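Local coordinates for protein deoxyribodipyrimidine photo-lyase (Oryza sativa Japonica Group, PDB 3UMV) that uses light to split cyclobutane pyrimidine dimers in UV-damaged DNA back into separate pyrimidines, with FAD as its cofactor, at residues H22-R27 against V174-A179; A135-L140 against Q165-N170; R359-T364 against L404-G409. All coordinates share one frame; numbering follows the deposited sequence. Where two conformers were deposited one is given.

Contact 1: H22-R27 against V174-A179; sequences HPSRVR and VWTASA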
loop_
_atom_site.group_PDB
_atom_site.type_symbol
_atom_site.label_atom_id
_atom_site.label_comp_id
_atom_site.label_asym_id
_atom_site.label_seq_id
_atom_site.Cartn_x
_atom_site.Cartn_y
_atom_site.Cartn_z
ATOM N N HIS A 22 -18.919 -6.599 9.193
ATOM C CA HIS A 22 -18.902 -6.491 10.646
ATOM C C HIS A 22 -19.039 -4.999 10.979
ATOM O O HIS A 22 -18.360 -4.169 10.386
ATOM C CB HIS A 22 -17.568 -7.063 11.156
ATOM C CG HIS A 22 -17.453 -7.162 12.648
ATOM N ND1 HIS A 22 -17.544 -6.067 13.481
ATOM C CD2 HIS A 22 -17.208 -8.225 13.454
ATOM C CE1 HIS A 22 -17.384 -6.452 14.734
ATOM N NE2 HIS A 22 -17.177 -7.757 14.746
ATOM N N PRO A 23 -19.939 -4.643 11.908
ATOM C CA PRO A 23 -20.131 -3.223 12.236
ATOM C C PRO A 23 -18.858 -2.493 12.684
ATOM O O PRO A 23 -18.759 -1.281 12.469
ATOM C CB PRO A 23 -21.169 -3.251 13.376
ATOM C CG PRO A 23 -21.225 -4.665 13.827
ATOM C CD PRO A 23 -20.868 -5.509 12.645
ATOM N N SER A 24 -17.904 -3.197 13.286
ATOM C CA SER A 24 -16.670 -2.537 13.705
ATOM C C SER A 24 -15.854 -2.087 12.496
ATOM O O SER A 24 -15.028 -1.184 12.609
ATOM C CB SER A 24 -15.846 -3.418 14.649
ATOM O OG SER A 24 -16.527 -3.602 15.884
ATOM N N ARG A 25 -16.106 -2.685 11.330
ATOM C CA ARG A 25 -15.416 -2.265 10.103
ATOM C C ARG A 25 -16.012 -0.990 9.497
ATOM O O ARG A 25 -15.418 -0.405 8.603
ATOM C CB ARG A 25 -15.455 -3.353 9.019
ATOM C CG ARG A 25 -14.938 -4.724 9.414
ATOM C CD ARG A 25 -14.670 -5.532 8.156
ATOM N NE ARG A 25 -14.638 -6.975 8.385
ATOM C CZ ARG A 25 -13.518 -7.668 8.585
ATOM N NH1 ARG A 25 -13.558 -8.996 8.777
ATOM N NH2 ARG A 25 -12.360 -7.027 8.592
ATOM N N VAL A 26 -17.182 -0.576 9.986
ATOM C CA VAL A 26 -17.945 0.528 9.403
ATOM C C VAL A 26 -17.975 1.764 10.299
ATOM O O VAL A 26 -18.388 1.700 11.448
ATOM C CB VAL A 26 -19.396 0.093 9.091
ATOM C CG1 VAL A 26 -20.200 1.256 8.518
ATOM C CG2 VAL A 26 -19.389 -1.086 8.126
ATOM N N ARG A 27 -17.507 2.883 9.769
ATOM C CA ARG A 27 -17.523 4.135 10.505
ATOM C C ARG A 27 -18.532 5.046 9.819
ATOM O O ARG A 27 -18.351 5.418 8.664
ATOM C CB ARG A 27 -16.119 4.755 10.524
ATOM C CG ARG A 27 -16.061 6.160 11.096
ATOM C CD ARG A 27 -14.622 6.639 11.292
ATOM N NE ARG A 27 -14.038 7.175 10.065
ATOM C CZ ARG A 27 -14.021 8.470 9.751
ATOM N NH1 ARG A 27 -14.557 9.359 10.575
ATOM N NH2 ARG A 27 -13.465 8.879 8.613
ATOM N N VAL A 174 -8.718 -0.610 11.486
ATOM C CA VAL A 174 -7.663 0.224 12.062
ATOM C C VAL A 174 -8.068 0.909 13.385
ATOM O O VAL A 174 -7.253 1.011 14.310
ATOM C CB VAL A 174 -7.175 1.282 11.047
ATOM C CG1 VAL A 174 -8.322 2.261 10.689
ATOM C CG2 VAL A 174 -5.975 2.032 11.615
ATOM N N TRP A 175 -9.313 1.370 13.484
ATOM C CA TRP A 175 -9.756 2.082 14.690
ATOM C C TRP A 175 -10.114 1.117 15.823
ATOM O O TRP A 175 -10.267 1.520 16.979
ATOM C CB TRP A 175 -10.938 3.018 14.363
ATOM C CG TRP A 175 -11.842 2.434 13.345
ATOM C CD1 TRP A 175 -12.690 1.371 13.511
ATOM C CD2 TRP A 175 -11.981 2.848 11.982
ATOM N NE1 TRP A 175 -13.354 1.105 12.337
ATOM C CE2 TRP A 175 -12.933 1.993 11.382
ATOM C CE3 TRP A 175 -11.401 3.860 11.214
ATOM C CZ2 TRP A 175 -13.307 2.116 10.053
ATOM C CZ3 TRP A 175 -11.782 3.989 9.898
ATOM C CH2 TRP A 175 -12.731 3.128 9.329
ATOM N N THR A 176 -10.217 -0.165 15.489
ATOM C CA THR A 176 -10.544 -1.199 16.460
ATOM C C THR A 176 -9.293 -1.932 16.948
ATOM O O THR A 176 -9.204 -2.316 18.116
ATOM C CB THR A 176 -11.503 -2.219 15.845
ATOM O OG1 THR A 176 -12.717 -1.556 15.481
ATOM C CG2 THR A 176 -11.812 -3.334 16.827
ATOM N N ALA A 177 -8.306 -2.109 16.069
ATOM C CA ALA A 177 -7.131 -2.914 16.430
ATOM C C ALA A 177 -6.458 -2.362 17.680
ATOM O O ALA A 177 -6.101 -3.098 18.602
ATOM C CB ALA A 177 -6.128 -2.948 15.266
ATOM N N SER A 178 -6.262 -1.051 17.672
ATOM C CA SER A 178 -5.758 -0.336 18.824
ATOM C C SER A 178 -6.378 1.047 18.832
ATOM O O SER A 178 -6.781 1.576 17.785
ATOM C CB SER A 178 -4.232 -0.232 18.801
ATOM O OG SER A 178 -3.760 0.409 19.972
ATOM N N ALA A 179 -6.485 1.615 20.023
ATOM C CA ALA A 179 -6.990 2.966 20.186
ATOM C C ALA A 179 -5.854 3.981 20.108
ATOM O O ALA A 179 -6.088 5.189 20.189
ATOM C CB ALA A 179 -7.736 3.101 21.521
#
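The indole of Trp175 overlaps the base of the Arg27 side chain, with CB of Arg27 over one face of its six-membered ring. This is a CH-pi contact: Arg27 CB lies 4.2 Å from the centroid of the Trp175 six-membered ring and 23° off its normal. It ties an outermost strand of the alpha/beta photolyase domain to a short helix. Arg27 belongs to strand 26-28 of the mixed sheet, antiparallel to strand 162-166. Trp175 sits on the weakly bonded helix 174-177, which comes after strand 162-166 in the chain.

Beyond CB the Arg27 chain crosses the indole at about a right angle, and it bends before NE. Arg27 NE stays 3.9 Å from Trp175 CZ3, but the guanidinium and ring planes are 63° apart, so the charged group does not lie flat on the indole. Its NH2 instead bonds to Gln165 on the neighbouring strand. The opposite face of the indole carries CG1 of Val174.

The polar grip comes at the edge of the same ring. CG of Trp175 is held between its backbone N and carbonyl carbon (chi1 36°), which, with the ring's own twist, brings NE1 to the 3-10 turn 23-25. Trp175 NE1 donates to Ser24 O at 2.8 Å, in the indole plane and nearly along the C=O axis. Arg25 O also lies at this edge, 3.6 Å from Trp175 CZ2. Thr176 extends the contact, with its OG1 3.7 Å from Ser24 CB.

The Arg25 guanidinium bonds to Val171 O and Tyr199 O, tying the turn to those backbones. The start of the turn is fixed by a side chain: Ser24 N donates to His22 ND1 at 2.9 Å, in the plane of the imidazole.

Contact 2: A135-L140 against Q165-N170; sequences ADFSPL and QVDAHN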
loop_
_atom_site.group_PDB
_atom_site.type_symbol
_atom_site.label_atom_id
_atom_site.label_comp_id
_atom_site.label_asym_id
_atom_site.label_seq_id
_atom_site.Cartn_x
_atom_site.Cartn_y
_atom_site.Cartn_z
ATOM N N ALA A 135 -17.134 5.110 1.420
ATOM C CA ALA A 135 -15.723 5.203 1.033
ATOM C C ALA A 135 -14.916 4.094 1.691
ATOM O O ALA A 135 -15.326 3.571 2.722
ATOM C CB ALA A 135 -15.149 6.569 1.395
ATOM N N ASP A 136 -13.785 3.731 1.091
ATOM C CA ASP A 136 -12.832 2.845 1.748
ATOM C C ASP A 136 -11.823 3.669 2.560
ATOM O O ASP A 136 -11.973 4.891 2.695
ATOM C CB ASP A 136 -12.180 1.809 0.781
ATOM C CG ASP A 136 -11.537 2.450 -0.470
ATOM O OD1 ASP A 136 -11.603 1.835 -1.568
ATOM O OD2 ASP A 136 -10.921 3.532 -0.353
ATOM N N PHE A 137 -10.841 3.001 3.153
ATOM C CA PHE A 137 -9.968 3.651 4.129
ATOM C C PHE A 137 -8.491 3.639 3.796
ATOM O O PHE A 137 -7.927 2.600 3.448
ATOM C CB PHE A 137 -10.114 3.022 5.525
ATOM C CG PHE A 137 -9.032 3.456 6.475
ATOM C CD1 PHE A 137 -7.918 2.658 6.684
ATOM C CD2 PHE A 137 -9.098 4.692 7.103
ATOM C CE1 PHE A 137 -6.893 3.073 7.547
ATOM C CE2 PHE A 137 -8.083 5.123 7.956
ATOM C CZ PHE A 137 -6.969 4.303 8.171
ATOM N N SER A 138 -7.871 4.807 3.933
ATOM C CA SER A 138 -6.411 4.937 3.905
ATOM C C SER A 138 -6.006 5.998 4.910
ATOM O O SER A 138 -6.690 7.004 5.050
ATOM C CB SER A 138 -5.927 5.373 2.519
ATOM O OG SER A 138 -4.574 5.802 2.605
ATOM N N PRO A 139 -4.881 5.787 5.614
ATOM C CA PRO A 139 -4.438 6.792 6.583
ATOM C C PRO A 139 -3.579 7.891 5.954
ATOM O O PRO A 139 -3.165 8.825 6.649
ATOM C CB PRO A 139 -3.577 5.968 7.559
ATOM C CG PRO A 139 -3.003 4.870 6.708
ATOM C CD PRO A 139 -4.088 4.542 5.694
ATOM N N LEU A 140 -3.280 7.785 4.667
ATOM C CA LEU A 140 -2.369 8.761 4.065
ATOM C C LEU A 140 -3.043 10.137 4.005
ATOM O O LEU A 140 -4.225 10.246 3.659
ATOM C CB LEU A 140 -1.955 8.321 2.670
ATOM C CG LEU A 140 -1.135 7.022 2.661
ATOM C CD1 LEU A 140 -0.578 6.819 1.268
ATOM C CD2 LEU A 140 0.001 7.057 3.718
ATOM N N GLN A 165 -17.626 5.148 5.999
ATOM C CA GLN A 165 -16.298 4.667 5.609
ATOM C C GLN A 165 -16.076 3.257 6.134
ATOM O O GLN A 165 -16.384 2.947 7.281
ATOM C CB GLN A 165 -15.211 5.575 6.165
ATOM C CG GLN A 165 -13.797 5.101 5.835
ATOM C CD GLN A 165 -12.766 6.093 6.291
ATOM O OE1 GLN A 165 -12.782 6.535 7.437
ATOM N NE2 GLN A 165 -11.869 6.457 5.398
ATOM N N VAL A 166 -15.528 2.396 5.291
ATOM C CA VAL A 166 -15.323 1.012 5.662
ATOM C C VAL A 166 -13.837 0.712 5.530
ATOM O O VAL A 166 -13.233 1.051 4.518
ATOM C CB VAL A 166 -16.136 0.072 4.734
ATOM C CG1 VAL A 166 -15.836 -1.397 5.067
ATOM C CG2 VAL A 166 -17.628 0.353 4.872
ATOM N N ASP A 167 -13.234 0.123 6.561
ATOM C CA ASP A 167 -11.880 -0.385 6.397
ATOM C C ASP A 167 -11.945 -1.699 5.640
ATOM O O ASP A 167 -12.327 -2.744 6.194
ATOM C CB ASP A 167 -11.181 -0.565 7.742
ATOM C CG ASP A 167 -9.700 -0.906 7.591
ATOM O OD1 ASP A 167 -9.281 -1.337 6.503
ATOM O OD2 ASP A 167 -8.963 -0.758 8.584
ATOM N N ALA A 168 -11.592 -1.630 4.359
ATOM C CA ALA A 168 -11.587 -2.792 3.483
ATOM C C ALA A 168 -10.181 -3.345 3.299
ATOM O O ALA A 168 -10.001 -4.367 2.639
ATOM C CB ALA A 168 -12.183 -2.431 2.113
ATOM N N HIS A 169 -9.186 -2.672 3.861
ATOM C CA HIS A 169 -7.789 -3.037 3.600
ATOM C C HIS A 169 -7.175 -3.894 4.709
ATOM O O HIS A 169 -6.318 -4.741 4.457
ATOM C CB HIS A 169 -6.942 -1.778 3.422
ATOM C CG HIS A 169 -5.804 -1.947 2.466
ATOM N ND1 HIS A 169 -5.974 -1.940 1.095
ATOM C CD2 HIS A 169 -4.479 -2.104 2.681
ATOM C CE1 HIS A 169 -4.798 -2.093 0.508
ATOM N NE2 HIS A 169 -3.875 -2.192 1.450
ATOM N N ASN A 170 -7.602 -3.672 5.942
ATOM C CA ASN A 170 -7.007 -4.363 7.068
ATOM C C ASN A 170 -7.913 -5.508 7.532
ATOM O O ASN A 170 -9.131 -5.405 7.427
ATOM C CB ASN A 170 -6.787 -3.390 8.222
ATOM C CG ASN A 170 -5.752 -2.327 7.899
ATOM O OD1 ASN A 170 -4.612 -2.650 7.562
ATOM N ND2 ASN A 170 -6.156 -1.054 7.953
HETATM O O HOH W 1 -9.751 0.320 2.903
HETATM O O HOH W 2 -9.330 7.749 4.380
#
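Gln165 NE2 lies at the edge of the Phe137 ring, near its plane and 3.7 Å from Phe137 CD2, with ring and amide planes 74° apart. Asp167 OD2 and Asn170 ND2 approach the ring obliquely, and the Tyr332 ring of helix 310-333 also meets it. The contact lies where parallel strands 132-135 and 162-166 of the alpha/beta domain end and their chains turn into loops. Val166 N donates to Ala135 O at 2.8 Å at the end of the parallel pairing.

The Gln165 side chain adds a second bond. Its CG is anti to the backbone N (chi1 178°) and the chain runs on extended. Gln165 NE2 reaches Asp136 O at 3.1 Å, from 38° above the carbonyl plane, while OE1 accepts from Arg27.

Asp167 organises the second loop as an Asx turn. Its OD1 accepts from both His169 N and Asn170 N. Its OD2 takes Val174 N and, at 2.9 Å through its syn lone pair, Asn170 ND2. An alanine here would remove the carboxylate and would probably leave the backbone amides of His169, Asn170 and Val174 without this acceptor. Water 1 bridges the two loops, accepting from Phe137 N at 2.9 Å and from Ala168 N at 3.1 Å.

Contact 3: R359-T364 against L404-G409; sequences REHIYT and LEWTSG. With EDO (1,2-ethanediol), chain F.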
loop_
_atom_site.group_PDB
_atom_site.type_symbol
_atom_site.label_atom_id
_atom_site.label_comp_id
_atom_site.label_asym_id
_atom_site.label_seq_id
_atom_site.Cartn_x
_atom_site.Cartn_y
_atom_site.Cartn_z
ATOM N N ARG A 359 30.105 12.757 9.265
ATOM C CA ARG A 359 29.813 11.542 8.522
ATOM C C ARG A 359 31.050 11.182 7.699
ATOM O O ARG A 359 31.768 12.072 7.243
ATOM C CB ARG A 359 28.603 11.755 7.599
ATOM C CG ARG A 359 27.218 11.637 8.258
ATOM C CD ARG A 359 26.875 12.775 9.239
ATOM N NE ARG A 359 25.490 12.594 9.704
ATOM C CZ ARG A 359 25.068 12.695 10.964
ATOM N NH1 ARG A 359 25.898 13.026 11.940
ATOM N NH2 ARG A 359 23.790 12.470 11.247
ATOM N N GLU A 360 31.302 9.891 7.517
ATOM C CA GLU A 360 32.481 9.441 6.778
ATOM C C GLU A 360 32.354 9.762 5.290
ATOM O O GLU A 360 33.339 10.074 4.616
ATOM C CB GLU A 360 32.694 7.941 6.989
ATOM C CG GLU A 360 31.488 7.091 6.606
ATOM C CD GLU A 360 31.707 5.603 6.836
ATOM O OE1 GLU A 360 32.696 5.240 7.512
ATOM O OE2 GLU A 360 30.887 4.797 6.336
ATOM N N HIS A 361 31.134 9.674 4.780
ATOM C CA HIS A 361 30.826 10.078 3.416
ATOM C C HIS A 361 29.572 10.940 3.408
ATOM O O HIS A 361 28.695 10.773 4.249
ATOM C CB HIS A 361 30.573 8.862 2.525
ATOM C CG HIS A 361 31.707 7.893 2.484
ATOM N ND1 HIS A 361 32.719 7.976 1.552
ATOM C CD2 HIS A 361 31.993 6.820 3.258
ATOM C CE1 HIS A 361 33.582 6.997 1.755
ATOM N NE2 HIS A 361 33.168 6.283 2.788
ATOM N N ILE A 362 29.497 11.863 2.452
ATOM C CA ILE A 362 28.288 12.639 2.218
ATOM C C ILE A 362 27.979 12.525 0.726
ATOM O O ILE A 362 28.811 12.891 -0.110
ATOM C CB ILE A 362 28.461 14.128 2.632
ATOM C CG1 ILE A 362 28.646 14.273 4.148
ATOM C CG2 ILE A 362 27.257 14.949 2.236
ATOM C CD1 ILE A 362 27.365 14.034 4.944
ATOM N N TYR A 363 26.819 11.970 0.389
ATOM C CA TYR A 363 26.352 11.935 -0.997
ATOM C C TYR A 363 25.147 12.827 -1.173
ATOM O O TYR A 363 24.328 12.951 -0.269
ATOM C CB TYR A 363 25.986 10.506 -1.432
ATOM C CG TYR A 363 27.190 9.612 -1.521
ATOM C CD1 TYR A 363 27.383 8.574 -0.615
ATOM C CD2 TYR A 363 28.166 9.841 -2.479
ATOM C CE1 TYR A 363 28.510 7.778 -0.682
ATOM C CE2 TYR A 363 29.287 9.053 -2.553
ATOM C CZ TYR A 363 29.461 8.028 -1.662
ATOM O OH TYR A 363 30.594 7.251 -1.747
ATOM N N THR A 364 25.027 13.443 -2.345
ATOM C CA THR A 364 23.849 14.235 -2.647
ATOM C C THR A 364 22.724 13.303 -3.054
ATOM O O THR A 364 22.941 12.112 -3.316
ATOM C CB THR A 364 24.096 15.215 -3.812
ATOM O OG1 THR A 364 24.357 14.486 -5.018
ATOM C CG2 THR A 364 25.278 16.115 -3.514
ATOM N N LEU A 404 21.024 7.316 5.870
ATOM C CA LEU A 404 21.292 7.977 7.154
ATOM C C LEU A 404 22.792 8.193 7.368
ATOM O O LEU A 404 23.245 9.269 7.809
ATOM C CB LEU A 404 20.729 7.144 8.306
ATOM C CG LEU A 404 21.110 7.616 9.710
ATOM C CD1 LEU A 404 20.581 9.030 9.961
ATOM C CD2 LEU A 404 20.577 6.642 10.761
ATOM N N GLU A 405 23.575 7.174 7.037
ATOM C CA GLU A 405 25.014 7.233 7.277
ATOM C C GLU A 405 25.753 8.206 6.357
ATOM O O GLU A 405 26.821 8.686 6.698
ATOM C CB GLU A 405 25.603 5.840 7.103
ATOM C CG GLU A 405 26.976 5.665 7.713
ATOM C CD GLU A 405 27.437 4.225 7.672
ATOM O OE1 GLU A 405 28.492 3.932 8.256
ATOM O OE2 GLU A 405 26.737 3.379 7.080
ATOM N N TRP A 406 25.188 8.483 5.188
ATOM C CA TRP A 406 25.880 9.272 4.181
ATOM C C TRP A 406 25.169 10.584 3.865
ATOM O O TRP A 406 25.341 11.136 2.786
ATOM C CB TRP A 406 26.023 8.472 2.878
ATOM C CG TRP A 406 26.747 7.178 3.041
ATOM C CD1 TRP A 406 27.688 6.868 3.984
ATOM C CD2 TRP A 406 26.566 6.005 2.249
ATOM N NE1 TRP A 406 28.115 5.564 3.809
ATOM C CE2 TRP A 406 27.434 5.019 2.751
ATOM C CE3 TRP A 406 25.745 5.691 1.160
ATOM C CZ2 TRP A 406 27.504 3.737 2.199
ATOM C CZ3 TRP A 406 25.831 4.418 0.603
ATOM C CH2 TRP A 406 26.694 3.462 1.131
ATOM N N THR A 407 24.348 11.077 4.781
ATOM C CA THR A 407 23.768 12.396 4.570
ATOM C C THR A 407 23.962 13.274 5.793
ATOM O O THR A 407 24.337 12.791 6.864
ATOM C CB THR A 407 22.283 12.340 4.146
ATOM O OG1 THR A 407 21.519 11.656 5.144
ATOM C CG2 THR A 407 22.137 11.616 2.811
ATOM N N SER A 408 23.728 14.569 5.626
ATOM C CA SER A 408 24.069 15.547 6.656
ATOM C C SER A 408 23.302 15.385 7.977
ATOM O O SER A 408 23.820 15.728 9.043
ATOM C CB SER A 408 23.922 16.979 6.116
ATOM O OG SER A 408 22.580 17.239 5.734
ATOM N N GLY A 409 22.080 14.862 7.915
ATOM C CA GLY A 409 21.305 14.608 9.116
ATOM C C GLY A 409 20.116 13.722 8.813
ATOM O O GLY A 409 19.793 13.493 7.642
HETATM C C1 EDO F . 29.637 5.443 11.171
HETATM O O1 EDO F . 29.441 5.964 9.912
HETATM C C2 EDO F . 28.563 5.139 11.954
HETATM O O2 EDO F . 28.759 4.553 13.181
HETATM O O HOH W 3 22.487 11.699 8.616
HETATM O O HOH W 4 29.199 8.263 8.569
#
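Thr407 O is gripped twice. Arg359 NE donates to it at 3.1 Å, nearly in line with the carbonyl, and water 3 donates to it at 2.8 Å. A bend in the Arg359 chain at chi2 (69°) helps bring NE there. The same water accepts from Arg359 NH2 and donates to Leu404 O, which ties the guanidinium to the end of helix 393-405. Ser408 O lies over one guanidinium face, while NH1 bonds to Asp357 O and His354 O.

Tyr363 N donates to Trp406 O at 2.9 Å. Trp406, a predicted electron-transfer residue, packs edge-to-face against Trp378, another. Two offset ring edges from loop 359-364 also meet it. His361 turns its edge toward the five-membered ring, planes 80° apart, and Tyr363 toward the six-membered ring at 82°. Tyr363 OH bonds to His374, whose ring stacks on His361. Trp406 NE1 is buried without a partner; Glu360 OE2 lies at the ring edge, 3.8 Å from NE1.

Glu360 OE2 and Glu405 OE1 are only 3.2 Å apart, two acceptors of like charge. Glu405 also takes a salt bridge from Lys402 and a bond from 1,2-ethanediol. Such closeness probably raises the pKa of one carboxylate, and the lysine is likely to offset part of the repulsion.

In the fold
Contacts 1 and 2 are neighbours, with centres 10 Å apart. They share one sheet, because strands 26-28 and 162-166 lie side by side in it. Two probable hydrogen bonds join them, Arg27 NH2 to Gln165 OE1 at 2.7 Å and Val174 N to Asp167 OD2 at 2.9 Å, and Val174 CG1 packs on Phe137 CZ. Contact 2 lies within the chain span bounded by contact 1. In contact 2 the His169 side chain is about 8 Å from FAD. Contact 3 stands apart, its nearest atoms about 27 Å from contact 1 and about 21 Å from contact 2. There the Leu404 side chain is about 11 Å from FAD, and Trp406 is about 4 Å from Trp378, side chain to side chain.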